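PDB 6N6Q: cytochrome P450 (CYP102L1), which is a phage-encoded haem protein of the cytochrome P450 family and probably catalyses monooxygenation of an organic substrate with molecular oxygen. Local coordinates for residues Ala288-Phe293 and Asp336-Leu341; Val61-Glu66 and Leu375-Thr380; Gln37-Glu42 and Phe50-Gly55. All coordinates share one frame; numbering follows the deposited sequence.

Contact 1. Residues Ala288-Phe293 and Asp336-Leu341; sequences AFALHF and DEALRL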
ATOM      1  N   ALA A 288      -9.446   5.204  -1.709  1.00 45.69           N
ATOM      2  CA  ALA A 288     -10.146   5.685  -2.895  1.00 45.13           C
ATOM      3  C   ALA A 288     -11.090   4.624  -3.449  1.00 49.51           C
ATOM      4  O   ALA A 288     -12.191   4.944  -3.915  1.00 46.73           O
ATOM      5  CB  ALA A 288      -9.137   6.121  -3.958  1.00 40.98           C
ATOM      6  N   PHE A 289     -10.680   3.354  -3.406  1.00 48.48           N
ATOM      7  CA  PHE A 289     -11.574   2.277  -3.822  1.00 46.15           C
ATOM      8  C   PHE A 289     -12.773   2.167  -2.889  1.00 49.39           C
ATOM      9  O   PHE A 289     -13.912   2.017  -3.346  1.00 50.64           O
ATOM     10  CB  PHE A 289     -10.819   0.947  -3.875  1.00 46.37           C
ATOM     11  CG  PHE A 289     -10.109   0.695  -5.174  1.00 43.84           C
ATOM     12  CD1 PHE A 289     -10.826   0.519  -6.347  1.00 50.37           C
ATOM     13  CD2 PHE A 289      -8.727   0.604  -5.219  1.00 47.02           C
ATOM     14  CE1 PHE A 289     -10.176   0.278  -7.545  1.00 50.47           C
ATOM     15  CE2 PHE A 289      -8.070   0.363  -6.412  1.00 45.40           C
ATOM     16  CZ  PHE A 289      -8.796   0.200  -7.577  1.00 53.27           C
ATOM     17  N   ALA A 290     -12.534   2.233  -1.577  1.00 47.97           N
ATOM     18  CA  ALA A 290     -13.633   2.133  -0.622  1.00 49.30           C
ATOM     19  C   ALA A 290     -14.584   3.317  -0.733  1.00 47.11           C
ATOM     20  O   ALA A 290     -15.792   3.156  -0.536  1.00 56.50           O
ATOM     21  CB  ALA A 290     -13.087   2.018   0.801  1.00 44.53           C
ATOM     22  N   LEU A 291     -14.066   4.505  -1.049  1.00 46.28           N
ATOM     23  CA  LEU A 291     -14.941   5.652  -1.264  1.00 53.00           C
ATOM     24  C   LEU A 291     -15.808   5.459  -2.501  1.00 54.56           C
ATOM     25  O   LEU A 291     -16.982   5.849  -2.510  1.00 55.57           O
ATOM     26  CB  LEU A 291     -14.116   6.934  -1.378  1.00 42.80           C
ATOM     27  CG  LEU A 291     -13.565   7.475  -0.058  1.00 48.00           C
ATOM     28  CD1 LEU A 291     -12.744   8.733  -0.288  1.00 48.69           C
ATOM     29  CD2 LEU A 291     -14.702   7.742   0.909  1.00 45.77           C
ATOM     30  N   HIS A 292     -15.251   4.855  -3.554  1.00 53.75           N
ATOM     31  CA  HIS A 292     -16.037   4.595  -4.755  1.00 53.21           C
ATOM     32  C   HIS A 292     -17.170   3.617  -4.468  1.00 55.18           C
ATOM     33  O   HIS A 292     -18.324   3.859  -4.841  1.00 59.11           O
ATOM     34  CB  HIS A 292     -15.143   4.053  -5.869  1.00 49.15           C
ATOM     35  CG  HIS A 292     -15.906   3.407  -6.984  1.00 55.96           C
ATOM     36  ND1 HIS A 292     -16.574   4.135  -7.946  1.00 53.87           N
ATOM     37  CD2 HIS A 292     -16.129   2.105  -7.275  1.00 52.86           C
ATOM     38  CE1 HIS A 292     -17.162   3.306  -8.790  1.00 49.92           C
ATOM     39  NE2 HIS A 292     -16.909   2.068  -8.405  1.00 50.34           N
ATOM     40  N   PHE A 293     -16.857   2.502  -3.806  1.00 49.08           N
ATOM     41  CA  PHE A 293     -17.879   1.493  -3.550  1.00 55.23           C
ATOM     42  C   PHE A 293     -18.900   1.968  -2.522  1.00 57.23           C
ATOM     43  O   PHE A 293     -20.052   1.520  -2.546  1.00 60.05           O
ATOM     44  CB  PHE A 293     -17.221   0.186  -3.108  1.00 56.56           C
ATOM     45  CG  PHE A 293     -16.572  -0.573  -4.234  1.00 54.83           C
ATOM     46  CD1 PHE A 293     -17.259  -0.807  -5.415  1.00 57.21           C
ATOM     47  CD2 PHE A 293     -15.271  -1.040  -4.119  1.00 57.59           C
ATOM     48  CE1 PHE A 293     -16.667  -1.502  -6.456  1.00 54.46           C
ATOM     49  CE2 PHE A 293     -14.673  -1.736  -5.156  1.00 55.89           C
ATOM     50  CZ  PHE A 293     -15.371  -1.965  -6.326  1.00 54.67           C
ATOM     51  N   ASP A 336     -11.951  -4.604   3.841  1.00 53.23           N
ATOM     52  CA  ASP A 336     -11.513  -5.946   3.473  1.00 45.41           C
ATOM     53  C   ASP A 336     -12.022  -6.325   2.089  1.00 53.37           C
ATOM     54  O   ASP A 336     -11.270  -6.843   1.257  1.00 55.64           O
ATOM     55  CB  ASP A 336     -11.982  -6.956   4.520  1.00 50.47           C
ATOM     56  CG  ASP A 336     -11.241  -6.821   5.832  1.00 52.75           C
ATOM     57  OD1 ASP A 336     -10.313  -5.990   5.910  1.00 60.26           O
ATOM     58  OD2 ASP A 336     -11.583  -7.548   6.789  1.00 59.07           O
ATOM     59  N   GLU A 337     -13.305  -6.065   1.822  1.00 52.01           N
ATOM     60  CA  GLU A 337     -13.861  -6.373   0.510  1.00 57.46           C
ATOM     61  C   GLU A 337     -13.236  -5.512  -0.579  1.00 54.35           C
ATOM     62  O   GLU A 337     -13.081  -5.970  -1.717  1.00 59.89           O
ATOM     63  CB  GLU A 337     -15.382  -6.200   0.531  1.00 55.42           C
ATOM     64  CG  GLU A 337     -16.083  -6.548  -0.777  1.00 54.81           C
ATOM     65  CD  GLU A 337     -16.109  -8.041  -1.072  1.00 62.34           C
ATOM     66  OE1 GLU A 337     -15.602  -8.834  -0.250  1.00 61.14           O
ATOM     67  OE2 GLU A 337     -16.647  -8.423  -2.133  1.00 64.19           O
ATOM     68  N   ALA A 338     -12.871  -4.269  -0.254  1.00 52.47           N
ATOM     69  CA  ALA A 338     -12.165  -3.435  -1.221  1.00 56.77           C
ATOM     70  C   ALA A 338     -10.782  -3.998  -1.521  1.00 53.11           C
ATOM     71  O   ALA A 338     -10.358  -4.034  -2.683  1.00 47.41           O
ATOM     72  CB  ALA A 338     -12.060  -1.999  -0.705  1.00 39.98           C
ATOM     73  N   LEU A 339     -10.066  -4.449  -0.487  1.00 50.77           N
ATOM     74  CA  LEU A 339      -8.753  -5.048  -0.689  1.00 48.95           C
ATOM     75  C   LEU A 339      -8.838  -6.416  -1.348  1.00 56.51           C
ATOM     76  O   LEU A 339      -7.827  -6.903  -1.864  1.00 50.22           O
ATOM     77  CB  LEU A 339      -8.011  -5.151   0.644  1.00 39.47           C
ATOM     78  CG  LEU A 339      -7.516  -3.818   1.209  1.00 42.75           C
ATOM     79  CD1 LEU A 339      -6.827  -4.019   2.549  1.00 40.30           C
ATOM     80  CD2 LEU A 339      -6.582  -3.141   0.218  1.00 39.26           C
ATOM     81  N   ARG A 340     -10.012  -7.049  -1.339  1.00 53.27           N
ATOM     82  CA  ARG A 340     -10.183  -8.293  -2.078  1.00 52.04           C
ATOM     83  C   ARG A 340     -10.463  -8.012  -3.549  1.00 54.68           C
ATOM     84  O   ARG A 340      -9.723  -8.460  -4.431  1.00 56.32           O
ATOM     85  CB  ARG A 340     -11.313  -9.127  -1.469  1.00 54.22           C
ATOM     86  CG  ARG A 340     -11.460 -10.502  -2.106  1.00 58.40           C
ATOM     87  CD  ARG A 340     -12.793 -11.148  -1.774  1.00 53.40           C
ATOM     88  NE  ARG A 340     -13.914 -10.417  -2.358  1.00 56.50           N
ATOM     89  CZ  ARG A 340     -14.333 -10.571  -3.609  1.00 56.94           C
ATOM     90  NH1 ARG A 340     -13.723 -11.430  -4.415  1.00 56.61           N
ATOM     91  NH2 ARG A 340     -15.360  -9.865  -4.058  1.00 57.32           N
ATOM     92  N   LEU A 341     -11.528  -7.257  -3.829  1.00 50.00           N
ATOM     93  CA  LEU A 341     -11.919  -7.013  -5.212  1.00 55.58           C
ATOM     94  C   LEU A 341     -10.833  -6.272  -5.983  1.00 54.59           C
ATOM     95  O   LEU A 341     -10.660  -6.501  -7.186  1.00 55.89           O
ATOM     96  CB  LEU A 341     -13.233  -6.232  -5.256  1.00 52.48           C
ATOM     97  CG  LEU A 341     -14.065  -6.403  -6.528  1.00 59.72           C
ATOM     98  CD1 LEU A 341     -14.379  -7.873  -6.756  1.00 53.51           C
ATOM     99  CD2 LEU A 341     -15.346  -5.588  -6.446  1.00 56.83           C
TER
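Segments 288-293 and 336-341, on helices 265-296 and 329-341, come nearest at Ala290 and Ala338, whose CA atoms lie 5.8 Å apart, a separation that two methyl side chains permit. CB of Ala338 points at the other segment and rests 4.3 Å from the backbone N of Ala290, while the two CB atoms are 4.4 Å apart. Methyl CD2 of Leu341 reaches CZ of Phe293 at 3.6 Å, meeting the ring obliquely there, with CE2 at 4.1 Å. Leu341 can do this because its CG stands anti to the backbone N (chi1 -155°), and the two side chains meet at roughly a right angle. The Phe293 ring also stacks with Phe391, and CD2 of His292 sits over one of its faces near the rim. On another flank of helix 329-341, Glu337 and Arg340 form the ExxR pair of the P450 K helix. Arg340 grips the carboxylate side-on, NE to OE1 at 3.1 Å and NH2 to OE2 at 2.7 Å, each nitrogen coming from above the carboxylate plane. Arg395 adds a salt bridge to Glu337 OE2, completing the Glu-Arg-Arg triad of the family. The side chain of Ala338 lies about 9 Å from the haem. Between the two segments only apolar groups and a backbone N meet; the Glu337 carboxylate, flanked by Arg340 and Arg395, is probably kept ionised by them.

Contact 2. Residues Val61-Glu66 and Leu375-Thr380; sequences VVDGPE and LHAAHT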
ATOM      1  N   VAL A  61       3.232 -17.208 -13.582  1.00 48.82           N
ATOM      2  CA  VAL A  61       2.134 -16.621 -12.825  1.00 48.35           C
ATOM      3  C   VAL A  61       1.365 -17.739 -12.137  1.00 49.48           C
ATOM      4  O   VAL A  61       0.985 -18.726 -12.777  1.00 53.50           O
ATOM      5  CB  VAL A  61       1.209 -15.796 -13.734  1.00 44.23           C
ATOM      6  CG1 VAL A  61       0.073 -15.189 -12.927  1.00 49.23           C
ATOM      7  CG2 VAL A  61       2.001 -14.718 -14.457  1.00 39.00           C
ATOM      8  N   VAL A  62       1.137 -17.587 -10.837  1.00 53.75           N
ATOM      9  CA  VAL A  62       0.361 -18.538 -10.048  1.00 55.48           C
ATOM     10  C   VAL A  62      -0.882 -17.816  -9.548  1.00 56.77           C
ATOM     11  O   VAL A  62      -0.776 -16.799  -8.851  1.00 55.55           O
ATOM     12  CB  VAL A  62       1.174 -19.108  -8.874  1.00 48.00           C
ATOM     13  CG1 VAL A  62       0.436 -20.271  -8.238  1.00 51.04           C
ATOM     14  CG2 VAL A  62       2.556 -19.537  -9.342  1.00 53.34           C
ATOM     15  N   ASP A  63      -2.059 -18.336  -9.909  1.00 50.42           N
ATOM     16  CA  ASP A  63      -3.320 -17.744  -9.480  1.00 50.51           C
ATOM     17  C   ASP A  63      -4.319 -18.781  -8.978  1.00 52.41           C
ATOM     18  O   ASP A  63      -5.505 -18.460  -8.836  1.00 54.32           O
ATOM     19  CB  ASP A  63      -3.950 -16.922 -10.616  1.00 49.54           C
ATOM     20  CG  ASP A  63      -4.235 -17.752 -11.855  1.00 58.44           C
ATOM     21  OD1 ASP A  63      -3.754 -18.900 -11.929  1.00 60.83           O
ATOM     22  OD2 ASP A  63      -4.944 -17.256 -12.757  1.00 56.35           O
ATOM     23  N   GLY A  64      -3.877 -20.007  -8.705  1.00 50.42           N
ATOM     24  CA  GLY A  64      -4.749 -21.042  -8.206  1.00 50.13           C
ATOM     25  C   GLY A  64      -4.659 -21.195  -6.702  1.00 55.77           C
ATOM     26  O   GLY A  64      -3.582 -21.078  -6.109  1.00 57.75           O
ATOM     27  N   PRO A  65      -5.796 -21.469  -6.056  1.00 60.24           N
ATOM     28  CA  PRO A  65      -5.807 -21.500  -4.579  1.00 57.70           C
ATOM     29  C   PRO A  65      -4.872 -22.535  -3.974  1.00 65.99           C
ATOM     30  O   PRO A  65      -4.091 -22.201  -3.073  1.00 66.86           O
ATOM     31  CB  PRO A  65      -7.279 -21.792  -4.256  1.00 61.74           C
ATOM     32  CG  PRO A  65      -8.034 -21.317  -5.455  1.00 61.92           C
ATOM     33  CD  PRO A  65      -7.148 -21.619  -6.623  1.00 60.33           C
ATOM     34  N   GLU A  66      -4.929 -23.788  -4.435  1.00 64.44           N
ATOM     35  CA  GLU A  66      -4.062 -24.815  -3.863  1.00 67.97           C
ATOM     36  C   GLU A  66      -2.600 -24.569  -4.213  1.00 62.25           C
ATOM     37  O   GLU A  66      -1.707 -24.832  -3.397  1.00 62.89           O
ATOM     38  CB  GLU A  66      -4.494 -26.204  -4.334  1.00 69.76           C
ATOM     39  CG  GLU A  66      -5.772 -26.723  -3.697  1.00 69.81           C
ATOM     40  CD  GLU A  66      -7.018 -26.269  -4.430  1.00 80.30           C
ATOM     41  OE1 GLU A  66      -6.886 -25.517  -5.421  1.00 76.62           O
ATOM     42  OE2 GLU A  66      -8.128 -26.670  -4.019  1.00 78.14           O
ATOM     43  N   LEU A 375      -2.502 -11.909  -6.812  1.00 49.71           N
ATOM     44  CA  LEU A 375      -3.542 -11.760  -5.798  1.00 50.86           C
ATOM     45  C   LEU A 375      -4.858 -11.301  -6.413  1.00 48.66           C
ATOM     46  O   LEU A 375      -5.931 -11.750  -5.994  1.00 50.00           O
ATOM     47  CB  LEU A 375      -3.096 -10.775  -4.718  1.00 45.52           C
ATOM     48  CG  LEU A 375      -2.016 -11.242  -3.745  1.00 51.89           C
ATOM     49  CD1 LEU A 375      -1.519 -10.069  -2.923  1.00 49.48           C
ATOM     50  CD2 LEU A 375      -2.559 -12.339  -2.844  1.00 55.13           C
ATOM     51  N   HIS A 376      -4.796 -10.404  -7.401  1.00 44.08           N
ATOM     52  CA  HIS A 376      -6.018  -9.908  -8.024  1.00 44.01           C
ATOM     53  C   HIS A 376      -6.815 -11.041  -8.655  1.00 49.85           C
ATOM     54  O   HIS A 376      -8.050 -11.059  -8.580  1.00 54.07           O
ATOM     55  CB  HIS A 376      -5.688  -8.845  -9.070  1.00 45.78           C
ATOM     56  CG  HIS A 376      -6.853  -8.473  -9.933  1.00 55.47           C
ATOM     57  ND1 HIS A 376      -6.890  -8.732 -11.286  1.00 54.45           N
ATOM     58  CD2 HIS A 376      -8.030  -7.874  -9.633  1.00 46.89           C
ATOM     59  CE1 HIS A 376      -8.036  -8.301 -11.784  1.00 47.10           C
ATOM     60  NE2 HIS A 376      -8.745  -7.776 -10.802  1.00 48.43           N
ATOM     61  N   ALA A 377      -6.129 -11.999  -9.278  1.00 50.09           N
ATOM     62  CA  ALA A 377      -6.827 -13.151  -9.831  1.00 47.18           C
ATOM     63  C   ALA A 377      -7.277 -14.101  -8.729  1.00 52.07           C
ATOM     64  O   ALA A 377      -8.370 -14.675  -8.803  1.00 52.93           O
ATOM     65  CB  ALA A 377      -5.931 -13.874 -10.836  1.00 45.32           C
ATOM     66  N   ALA A 378      -6.451 -14.270  -7.693  1.00 47.70           N
ATOM     67  CA  ALA A 378      -6.796 -15.188  -6.613  1.00 49.90           C
ATOM     68  C   ALA A 378      -7.931 -14.641  -5.755  1.00 50.73           C
ATOM     69  O   ALA A 378      -8.779 -15.403  -5.277  1.00 48.58           O
ATOM     70  CB  ALA A 378      -5.562 -15.472  -5.756  1.00 40.92           C
ATOM     71  N   HIS A 379      -7.964 -13.323  -5.544  1.00 50.85           N
ATOM     72  CA  HIS A 379      -9.019 -12.739  -4.723  1.00 53.59           C
ATOM     73  C   HIS A 379     -10.360 -12.740  -5.442  1.00 55.67           C
ATOM     74  O   HIS A 379     -11.409 -12.803  -4.793  1.00 55.88           O
ATOM     75  CB  HIS A 379      -8.640 -11.318  -4.314  1.00 52.05           C
ATOM     76  CG  HIS A 379      -7.544 -11.253  -3.298  1.00 48.74           C
ATOM     77  ND1 HIS A 379      -7.083 -10.063  -2.778  1.00 43.20           N
ATOM     78  CD2 HIS A 379      -6.819 -12.230  -2.703  1.00 46.42           C
ATOM     79  CE1 HIS A 379      -6.121 -10.310  -1.906  1.00 49.66           C
ATOM     80  NE2 HIS A 379      -5.942 -11.617  -1.843  1.00 51.02           N
ATOM     81  N   THR A 380     -10.351 -12.665  -6.772  1.00 58.85           N
ATOM     82  CA  THR A 380     -11.565 -12.735  -7.571  1.00 56.39           C
ATOM     83  C   THR A 380     -11.777 -14.116  -8.178  1.00 57.96           C
ATOM     84  O   THR A 380     -12.624 -14.272  -9.064  1.00 55.26           O
ATOM     85  CB  THR A 380     -11.533 -11.675  -8.675  1.00 50.96           C
ATOM     86  OG1 THR A 380     -10.473 -11.969  -9.593  1.00 49.29           O
ATOM     87  CG2 THR A 380     -11.303 -10.296  -8.077  1.00 45.96           C
TER
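Asp63 meets the short helix 375-379 through its CB, which lies 3.6 Å from CB of Ala377. The carboxylate stays close to the same methyl, with OD2 4.0 Å from Ala377 CB, because CG stands between the backbone N and the carbonyl carbon (chi1 60°). On the backbone side of Asp63, its O passes 4.2 Å from CA of Ala378 and 4.3 Å from CB of that residue. The contact is thus van der Waals packing around one residue and two alanines, whose small side chains let the CA atoms of Asp63 and Ala378 come within 5.2 Å. Asp63 occupies the turn where strand 58-62 ends and Gly64, at the N-cap position, introduces helix 65-71. In the mixed sheet of the P450 fold, strand 58-62 runs parallel to strand 370-374, and each passes at its C-terminal end into a short helix or turn, so the two exits pack side by side. Val62 pairs through its backbone with Phe372 and Asn374, which fixes the approach to Asp63; Gly48 bonds to the backbone of Asp63 itself. On the partner side, OG1 of Thr380 donates to O of His376 at 2.8 Å, in the carbonyl plane with a C=O...donor angle of 149°, holding the last turn of the helix. Ile68 covers Ala378 from helix 65-71, and Thr40 of helix 35-43 touches Ala377 and hydrogen-bonds His376 ND1.

Contact 3. Residues Gln37-Glu42 and Phe50-Gly55; sequences QGLTRE and FEQCIG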
ATOM      1  N   GLN A  37      -4.197  -7.023 -14.611  1.00 53.95           N
ATOM      2  CA  GLN A  37      -5.535  -7.287 -15.125  1.00 54.67           C
ATOM      3  C   GLN A  37      -5.496  -8.157 -16.378  1.00 56.22           C
ATOM      4  O   GLN A  37      -6.440  -8.916 -16.630  1.00 49.52           O
ATOM      5  CB  GLN A  37      -6.262  -5.971 -15.409  1.00 48.46           C
ATOM      6  CG  GLN A  37      -6.499  -5.126 -14.166  1.00 55.86           C
ATOM      7  CD  GLN A  37      -6.939  -3.713 -14.490  1.00 63.60           C
ATOM      8  OE1 GLN A  37      -7.895  -3.501 -15.235  1.00 69.16           O
ATOM      9  NE2 GLN A  37      -6.236  -2.736 -13.930  1.00 58.71           N
ATOM     10  N   GLY A  38      -4.419  -8.058 -17.166  1.00 57.28           N
ATOM     11  CA  GLY A  38      -4.272  -8.913 -18.333  1.00 52.90           C
ATOM     12  C   GLY A  38      -3.897 -10.334 -17.962  1.00 57.51           C
ATOM     13  O   GLY A  38      -4.372 -11.294 -18.578  1.00 45.30           O
ATOM     14  N   LEU A  39      -3.058 -10.489 -16.934  1.00 54.73           N
ATOM     15  CA  LEU A  39      -2.694 -11.823 -16.470  1.00 53.27           C
ATOM     16  C   LEU A  39      -3.888 -12.551 -15.873  1.00 54.82           C
ATOM     17  O   LEU A  39      -4.000 -13.774 -16.018  1.00 56.07           O
ATOM     18  CB  LEU A  39      -1.562 -11.735 -15.447  1.00 48.68           C
ATOM     19  CG  LEU A  39      -0.224 -11.200 -15.957  1.00 60.33           C
ATOM     20  CD1 LEU A  39       0.775 -11.041 -14.814  1.00 47.59           C
ATOM     21  CD2 LEU A  39       0.335 -12.113 -17.034  1.00 53.26           C
ATOM     22  N   THR A  40      -4.787 -11.823 -15.208  1.00 55.96           N
ATOM     23  CA  THR A  40      -5.976 -12.446 -14.634  1.00 53.90           C
ATOM     24  C   THR A  40      -6.881 -13.006 -15.725  1.00 57.25           C
ATOM     25  O   THR A  40      -7.367 -14.138 -15.621  1.00 57.35           O
ATOM     26  CB  THR A  40      -6.730 -11.435 -13.768  1.00 57.56           C
ATOM     27  OG1 THR A  40      -5.919 -11.067 -12.645  1.00 61.93           O
ATOM     28  CG2 THR A  40      -8.043 -12.023 -13.266  1.00 49.94           C
ATOM     29  N   ARG A  41      -7.120 -12.224 -16.782  1.00 56.96           N
ATOM     30  CA  ARG A  41      -7.892 -12.731 -17.912  1.00 62.16           C
ATOM     31  C   ARG A  41      -7.171 -13.890 -18.587  1.00 59.46           C
ATOM     32  O   ARG A  41      -7.802 -14.869 -19.005  1.00 65.43           O
ATOM     33  CB  ARG A  41      -8.161 -11.608 -18.915  1.00 57.74           C
ATOM     34  CG  ARG A  41      -8.916 -10.425 -18.334  1.00 65.04           C
ATOM     35  CD  ARG A  41      -9.411  -9.490 -19.426  1.00 72.82           C
ATOM     36  NE  ARG A  41     -10.149  -8.353 -18.879  1.00 85.16           N
ATOM     37  CZ  ARG A  41     -11.429  -8.392 -18.520  1.00 90.27           C
ATOM     38  NH1 ARG A  41     -12.121  -9.517 -18.648  1.00 84.79           N
ATOM     39  NH2 ARG A  41     -12.017  -7.309 -18.031  1.00 80.81           N
ATOM     40  N   GLU A  42      -5.844 -13.798 -18.697  1.00 58.06           N
ATOM     41  CA  GLU A  42      -5.059 -14.890 -19.261  1.00 58.93           C
ATOM     42  C   GLU A  42      -5.116 -16.135 -18.386  1.00 60.09           C
ATOM     43  O   GLU A  42      -5.096 -17.258 -18.905  1.00 61.86           O
ATOM     44  CB  GLU A  42      -3.611 -14.431 -19.457  1.00 61.52           C
ATOM     45  CG  GLU A  42      -2.593 -15.544 -19.671  1.00 63.63           C
ATOM     46  CD  GLU A  42      -2.788 -16.285 -20.976  1.00 65.76           C
ATOM     47  OE1 GLU A  42      -2.226 -17.391 -21.125  1.00 66.57           O
ATOM     48  OE2 GLU A  42      -3.503 -15.763 -21.854  1.00 69.53           O
ATOM     49  N   PHE A  50       1.014 -20.790 -15.215  1.00 54.04           N
ATOM     50  CA  PHE A  50       1.331 -20.642 -16.633  1.00 50.38           C
ATOM     51  C   PHE A  50       2.512 -19.685 -16.766  1.00 56.07           C
ATOM     52  O   PHE A  50       3.053 -19.191 -15.771  1.00 56.90           O
ATOM     53  CB  PHE A  50       0.120 -20.138 -17.422  1.00 51.83           C
ATOM     54  CG  PHE A  50      -0.422 -18.827 -16.925  1.00 59.56           C
ATOM     55  CD1 PHE A  50      -1.318 -18.789 -15.867  1.00 52.71           C
ATOM     56  CD2 PHE A  50      -0.035 -17.633 -17.512  1.00 55.23           C
ATOM     57  CE1 PHE A  50      -1.815 -17.585 -15.404  1.00 51.72           C
ATOM     58  CE2 PHE A  50      -0.528 -16.426 -17.051  1.00 55.02           C
ATOM     59  CZ  PHE A  50      -1.422 -16.402 -15.999  1.00 50.13           C
ATOM     60  N   GLU A  51       2.904 -19.426 -18.013  1.00 49.99           N
ATOM     61  CA  GLU A  51       3.938 -18.460 -18.349  1.00 48.37           C
ATOM     62  C   GLU A  51       3.339 -17.339 -19.189  1.00 53.22           C
ATOM     63  O   GLU A  51       2.330 -17.522 -19.876  1.00 61.48           O
ATOM     64  CB  GLU A  51       5.091 -19.106 -19.129  1.00 51.57           C
ATOM     65  CG  GLU A  51       5.951 -20.072 -18.344  1.00 49.57           C
ATOM     66  CD  GLU A  51       7.066 -20.649 -19.196  1.00 65.30           C
ATOM     67  OE1 GLU A  51       6.856 -20.801 -20.419  1.00 69.66           O
ATOM     68  OE2 GLU A  51       8.154 -20.936 -18.652  1.00 58.57           O
ATOM     69  N   GLN A  52       3.983 -16.173 -19.144  1.00 50.81           N
ATOM     70  CA  GLN A  52       3.530 -15.036 -19.932  1.00 57.54           C
ATOM     71  C   GLN A  52       4.636 -13.993 -20.019  1.00 57.27           C
ATOM     72  O   GLN A  52       5.292 -13.692 -19.020  1.00 59.52           O
ATOM     73  CB  GLN A  52       2.267 -14.408 -19.333  1.00 55.04           C
ATOM     74  CG  GLN A  52       1.665 -13.321 -20.201  1.00 61.86           C
ATOM     75  CD  GLN A  52       1.295 -13.829 -21.578  1.00 61.61           C
ATOM     76  OE1 GLN A  52       0.747 -14.921 -21.721  1.00 64.97           O
ATOM     77  NE2 GLN A  52       1.603 -13.043 -22.603  1.00 67.29           N
ATOM     78  N   CYS A  53       4.828 -13.448 -21.220  1.00 59.06           N
ATOM     79  CA  CYS A  53       5.719 -12.312 -21.438  1.00 67.28           C
ATOM     80  C   CYS A  53       4.892 -11.035 -21.351  1.00 72.52           C
ATOM     81  O   CYS A  53       4.030 -10.790 -22.201  1.00 78.73           O
ATOM     82  CB  CYS A  53       6.416 -12.414 -22.792  1.00 67.70           C
ATOM     83  SG  CYS A  53       7.755 -13.624 -22.887  1.00 90.38           S
ATOM     84  N   ILE A  54       5.148 -10.223 -20.331  1.00 63.03           N
ATOM     85  CA  ILE A  54       4.410  -8.980 -20.122  1.00 72.79           C
ATOM     86  C   ILE A  54       5.200  -7.770 -20.605  1.00 72.99           C
ATOM     87  O   ILE A  54       4.664  -6.907 -21.301  1.00 76.07           O
ATOM     88  CB  ILE A  54       4.001  -8.833 -18.639  1.00 68.71           C
ATOM     89  CG1 ILE A  54       5.159  -9.200 -17.710  1.00 69.78           C
ATOM     90  CG2 ILE A  54       2.779  -9.685 -18.339  1.00 59.88           C
ATOM     91  CD1 ILE A  54       4.828  -9.015 -16.243  1.00 69.26           C
ATOM     92  N   GLY A  55       6.477  -7.689 -20.246  1.00 56.23           N
ATOM     93  CA  GLY A  55       7.307  -6.589 -20.694  1.00 57.21           C
ATOM     94  C   GLY A  55       8.728  -7.013 -20.987  1.00 67.21           C
ATOM     95  O   GLY A  55       9.029  -7.518 -22.073  1.00 63.79           O
TER
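Phe50 points its CB toward helix 35-43; with CG wedged between the backbone N and the carbonyl carbon (chi1 58°), CE2 of its ring meets CG of Glu42 at 3.5 Å. CZ of the same ring lies 3.7 Å from the backbone O of Leu39; both partners approach obliquely. Two residues on, Gln52 lays its aliphatic part against Leu39, whose CD2 is 3.6 Å from Gln52 CG. The chain of Gln52 then bends at chi2 (59°): OE1 comes no nearer than 3.9 Å to CD of Glu42, and NE2 makes a weak hydrogen bond to O of Cys53. The Glu42 carboxylate instead finds its partner in His46, through OE1 to NE2, and His46 also stacks on Phe50. Ile54 follows, setting CG2 3.7 Å from CD2 of Leu39, with the two side chains at about a right angle; one leucine methyl thus touches both Gln52 and Ile54. The axes of 37-42 and 50-53 approach to 10.3 Å, their N-to-C directions 141° apart. Strand 49-53 is an outermost strand of the mixed sheet, pairing antiparallel with strand 58-62, and Val61 of that strand touches both Leu39 and Phe50.

Overall arrangement
From the N terminus, contact 3 comes first and closes a short loop, bringing strand 49-53 back against helix 35-43 before the chain turns into strand 58-62. Contact 2 opens at the end of that strand and closes only some 309 residues later, at helix 375-379, so it ties the N-terminal part of the sheet to a late part of the chain. Contact 1 lies wholly within that long span, joining 288-293 to 336-341 across 42 intervening residues. Contacts 2 and 3 share neighbouring strands, with Val61 N bonded to Phe50 O. Arg340 NH1 probably hydrogen-bonds His379 O, linking contact 1 to contact 2. Contacts 1 and 3 do not touch.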